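Local coordinates for amino acid ABC transporter, binding protein (Thermus thermophilus, PDB 3VV5) that binds the lysine analogue (S)-2-aminoethyl-L-cysteine as the solute-binding protein of an amino acid ABC transporter, probably delivering it for uptake, at residues Y120-R129 against I183-A193. Numbering follows the deposited sequence.
Sequences YCTGGVIVSR and IDTWITDRFVA
Val127 lies beside Trp186 on the helix-covered face of an antiparallel strand pair, with Val127 CG2 4.0 Å from Trp186 CE3 of the indole. Its other methyl, Val127 CG1, sits 3.9 Å from Ala193 CB in the helix that follows strand 185-189. Trp186 CG is anti to its backbone N (chi1 172°), which swings the ring back over Thr188 CG2; the indole N-H is taken by Asp171 of helix 171-180. Val125 packs on the same face. Its CG2 points between backbone N and carbonyl carbon and touches Arg190 CA and Ala193 CB, while Val125 CG1 meets Arg190 CB at 3.7 Å.

Backbone bonds join Val125 to Thr188 and Val127 to Trp186 in both directions. Ile126 and Ile187 lie on the opposite face. Strand 120-129 runs between strands 185-189 and 206-222, in the mixed sheet of this family 3 solute-binding protein. Strand 185-189 leads directly into helix 190-200 beside the ligand cleft, and the Asp189 side chain is about 5 Å from bound L-thialysine.

Asp189 is the N-cap of that helix. Its OD2 accepts from Val192 N through the anti lone pair, and weakly from Phe191 N. Asp189 OD1 takes the Thr122 hydroxyl from above the carboxylate plane, with Thr122 OG1 2.6 Å from Asp189 OD1. A water bridges OD1 to Tyr120 OH, which also bonds Ser102 of the ligand pocket. With an alanine here, the Thr122 hydroxyl and the amides of Phe191 and Val192 are likely to be left without the carboxylate that accepts from them. Arg190 N bonds Gly123 O at 3.0 Å.

At the far end, Arg129 NH1 donates to Ile183 O in the guanidinium plane, at 2.8 Å, and also reaches Leu178 O. A second water links Arg129 N to Asp184 O.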
loop_
_atom_site.group_PDB
_atom_site.type_symbol
_atom_site.label_atom_id
_atom_site.label_comp_id
_atom_site.label_asym_id
_atom_site.label_seq_id
_atom_site.Cartn_x
_atom_site.Cartn_y
_atom_site.Cartn_z
ATOM N N TYR A 120 -1.691 8.982 2.449
ATOM C CA TYR A 120 -2.204 8.534 3.757
ATOM C C TYR A 120 -1.082 8.183 4.731
ATOM O O TYR A 120 0.087 8.097 4.358
ATOM C CB TYR A 120 -3.238 7.387 3.670
ATOM C CG TYR A 120 -2.739 5.983 3.306
ATOM C CD1 TYR A 120 -2.401 5.063 4.305
ATOM C CD2 TYR A 120 -2.696 5.554 1.975
ATOM C CE1 TYR A 120 -1.983 3.774 4.002
ATOM C CE2 TYR A 120 -2.282 4.244 1.647
ATOM C CZ TYR A 120 -1.918 3.366 2.677
ATOM O OH TYR A 120 -1.518 2.078 2.398
ATOM N N CYS A 121 -1.468 8.023 5.984
ATOM C CA CYS A 121 -0.540 7.670 7.044
ATOM C C CYS A 121 -1.052 6.433 7.731
ATOM O O CYS A 121 -2.272 6.207 7.823
ATOM C CB CYS A 121 -0.368 8.820 8.032
ATOM S SG CYS A 121 1.113 9.832 7.707
ATOM N N THR A 122 -0.114 5.617 8.205
ATOM C CA THR A 122 -0.454 4.293 8.681
ATOM C C THR A 122 0.700 3.724 9.499
ATOM O O THR A 122 1.657 4.416 9.835
ATOM C CB THR A 122 -0.796 3.355 7.470
ATOM O OG1 THR A 122 -1.364 2.125 7.931
ATOM C CG2 THR A 122 0.437 3.048 6.615
ATOM N N GLY A 123 0.630 2.438 9.789
ATOM C CA GLY A 123 1.750 1.788 10.438
ATOM C C GLY A 123 1.621 0.304 10.327
ATOM O O GLY A 123 0.545 -0.204 9.956
ATOM N N GLY A 124 2.721 -0.383 10.635
ATOM C CA GLY A 124 2.794 -1.845 10.574
ATOM C C GLY A 124 2.469 -2.428 11.929
ATOM O O GLY A 124 2.884 -1.887 12.934
ATOM N N VAL A 125 1.710 -3.519 11.948
ATOM C CA VAL A 125 1.222 -4.126 13.190
ATOM C C VAL A 125 1.487 -5.631 13.259
ATOM O O VAL A 125 1.503 -6.344 12.249
ATOM C CB VAL A 125 -0.318 -3.871 13.459
ATOM C CG1 VAL A 125 -0.593 -2.417 13.848
ATOM C CG2 VAL A 125 -1.186 -4.295 12.257
ATOM N N ILE A 126 1.683 -6.101 14.484
ATOM C CA ILE A 126 1.805 -7.517 14.750
ATOM C C ILE A 126 0.396 -8.054 14.821
ATOM O O ILE A 126 -0.438 -7.505 15.526
ATOM C CB ILE A 126 2.539 -7.763 16.091
ATOM C CG1 ILE A 126 4.042 -7.572 15.892
ATOM C CG2 ILE A 126 2.210 -9.166 16.670
ATOM C CD1 ILE A 126 4.847 -7.566 17.169
ATOM N N VAL A 127 0.108 -9.098 14.054
ATOM C CA VAL A 127 -1.141 -9.818 14.266
ATOM C C VAL A 127 -0.908 -11.314 14.431
ATOM O O VAL A 127 -0.162 -11.943 13.671
ATOM C CB VAL A 127 -2.336 -9.374 13.304
ATOM C CG1 VAL A 127 -1.887 -8.445 12.145
ATOM C CG2 VAL A 127 -3.237 -10.499 12.887
ATOM N N SER A 128 -1.528 -11.862 15.470
ATOM C CA SER A 128 -1.344 -13.274 15.791
ATOM C C SER A 128 -2.686 -13.921 16.046
ATOM O O SER A 128 -3.727 -13.266 15.989
ATOM C CB SER A 128 -0.455 -13.435 17.043
ATOM O OG SER A 128 0.770 -12.718 16.917
ATOM N N ARG A 129 -2.662 -15.217 16.330
ATOM C CA ARG A 129 -3.865 -15.873 16.817
ATOM C C ARG A 129 -4.032 -15.411 18.263
ATOM O O ARG A 129 -3.067 -14.950 18.873
ATOM C CB ARG A 129 -3.764 -17.408 16.682
ATOM C CG ARG A 129 -3.659 -17.883 15.216
ATOM C CD ARG A 129 -3.579 -19.415 15.074
ATOM N NE ARG A 129 -2.364 -19.965 15.677
ATOM C CZ ARG A 129 -1.144 -19.874 15.144
ATOM N NH1 ARG A 129 -0.944 -19.252 13.982
ATOM N NH2 ARG A 129 -0.111 -20.408 15.770
ATOM N N ILE A 183 2.416 -20.085 10.539
ATOM C CA ILE A 183 3.268 -19.037 11.092
ATOM C C ILE A 183 2.636 -18.581 12.399
ATOM O O ILE A 183 1.436 -18.773 12.618
ATOM C CB ILE A 183 3.437 -17.841 10.129
ATOM C CG1 ILE A 183 2.077 -17.191 9.829
ATOM C CG2 ILE A 183 4.118 -18.271 8.807
ATOM C CD1 ILE A 183 2.190 -15.931 8.989
ATOM N N ASP A 184 3.442 -17.982 13.263
ATOM C CA ASP A 184 2.965 -17.490 14.557
ATOM C C ASP A 184 2.377 -16.087 14.477
ATOM O O ASP A 184 1.517 -15.714 15.283
ATOM C CB ASP A 184 4.120 -17.451 15.555
ATOM C CG ASP A 184 4.570 -18.834 15.983
ATOM O OD1 ASP A 184 3.770 -19.542 16.642
ATOM O OD2 ASP A 184 5.722 -19.198 15.679
ATOM N N THR A 185 2.863 -15.312 13.518
ATOM C CA THR A 185 2.611 -13.871 13.479
ATOM C C THR A 185 2.664 -13.367 12.042
ATOM O O THR A 185 3.492 -13.803 11.266
ATOM C CB THR A 185 3.633 -13.130 14.373
ATOM O OG1 THR A 185 3.295 -13.356 15.755
ATOM C CG2 THR A 185 3.627 -11.601 14.103
ATOM N N TRP A 186 1.755 -12.447 11.703
ATOM C CA TRP A 186 1.721 -11.778 10.409
ATOM C C TRP A 186 1.968 -10.297 10.666
ATOM O O TRP A 186 1.320 -9.715 11.542
ATOM C CB TRP A 186 0.318 -12.011 9.818
ATOM C CG TRP A 186 -0.059 -11.267 8.568
ATOM C CD1 TRP A 186 0.733 -10.966 7.487
ATOM C CD2 TRP A 186 -1.372 -10.782 8.256
ATOM N NE1 TRP A 186 -0.032 -10.327 6.510
ATOM C CE2 TRP A 186 -1.317 -10.197 6.969
ATOM C CE3 TRP A 186 -2.595 -10.793 8.949
ATOM C CZ2 TRP A 186 -2.444 -9.614 6.362
ATOM C CZ3 TRP A 186 -3.708 -10.204 8.352
ATOM C CH2 TRP A 186 -3.626 -9.631 7.067
ATOM N N ILE A 187 2.943 -9.696 9.977
ATOM C CA ILE A 187 3.183 -8.272 10.139
ATOM C C ILE A 187 2.653 -7.592 8.902
ATOM O O ILE A 187 3.071 -7.908 7.783
ATOM C CB ILE A 187 4.667 -7.900 10.387
ATOM C CG1 ILE A 187 5.164 -8.499 11.718
ATOM C CG2 ILE A 187 4.819 -6.370 10.446
ATOM C CD1 ILE A 187 6.603 -8.106 12.062
ATOM N N THR A 188 1.713 -6.668 9.099
ATOM C CA THR A 188 1.049 -6.044 7.966
ATOM C C THR A 188 0.567 -4.664 8.355
ATOM O O THR A 188 0.818 -4.204 9.461
ATOM C CB THR A 188 -0.148 -6.933 7.476
ATOM O OG1 THR A 188 -0.646 -6.462 6.217
ATOM C CG2 THR A 188 -1.266 -6.950 8.500
ATOM N N ASP A 189 -0.177 -4.037 7.446
ATOM C CA ASP A 189 -0.744 -2.711 7.655
ATOM C C ASP A 189 -1.911 -2.742 8.632
ATOM O O ASP A 189 -2.763 -3.633 8.553
ATOM C CB ASP A 189 -1.195 -2.165 6.305
ATOM C CG ASP A 189 -1.845 -0.822 6.414
ATOM O OD1 ASP A 189 -1.138 0.215 6.249
ATOM O OD2 ASP A 189 -3.071 -0.809 6.652
ATOM N N ARG A 190 -1.994 -1.724 9.503
ATOM C CA ARG A 190 -3.014 -1.694 10.553
ATOM C C ARG A 190 -4.448 -1.669 10.020
ATOM O O ARG A 190 -5.333 -2.314 10.577
ATOM C CB ARG A 190 -2.773 -0.510 11.514
ATOM C CG ARG A 190 -2.792 0.874 10.837
ATOM C CD ARG A 190 -2.513 2.014 11.827
ATOM N NE ARG A 190 -3.597 2.135 12.804
ATOM C CZ ARG A 190 -3.485 2.727 13.992
ATOM N NH1 ARG A 190 -2.327 3.264 14.375
ATOM N NH2 ARG A 190 -4.534 2.777 14.802
ATOM N N PHE A 191 -4.672 -0.923 8.941
ATOM C CA PHE A 191 -6.002 -0.885 8.319
ATOM C C PHE A 191 -6.325 -2.177 7.578
ATOM O O PHE A 191 -7.474 -2.605 7.555
ATOM C CB PHE A 191 -6.118 0.304 7.357
ATOM C CG PHE A 191 -5.953 1.639 8.028
ATOM C CD1 PHE A 191 -6.982 2.165 8.817
ATOM C CD2 PHE A 191 -4.774 2.366 7.877
ATOM C CE1 PHE A 191 -6.842 3.394 9.456
ATOM C CE2 PHE A 191 -4.614 3.602 8.512
ATOM C CZ PHE A 191 -5.651 4.114 9.304
ATOM N N VAL A 192 -5.330 -2.790 6.939
ATOM C CA VAL A 192 -5.613 -4.072 6.297
ATOM C C VAL A 192 -5.883 -5.175 7.309
ATOM O O VAL A 192 -6.799 -5.971 7.094
ATOM C CB VAL A 192 -4.704 -4.482 5.049
ATOM C CG1 VAL A 192 -3.720 -3.425 4.612
ATOM C CG2 VAL A 192 -4.140 -5.954 5.114
ATOM N N ALA A 193 -5.151 -5.181 8.427
ATOM C CA ALA A 193 -5.412 -6.128 9.520
ATOM C C ALA A 193 -6.833 -5.961 10.066
ATOM O O ALA A 193 -7.561 -6.935 10.235
ATOM C CB ALA A 193 -4.401 -5.908 10.660
HETATM O O HOH W 1 0.119 0.307 3.653
HETATM O O HOH W 2 -0.377 -16.979 16.698
#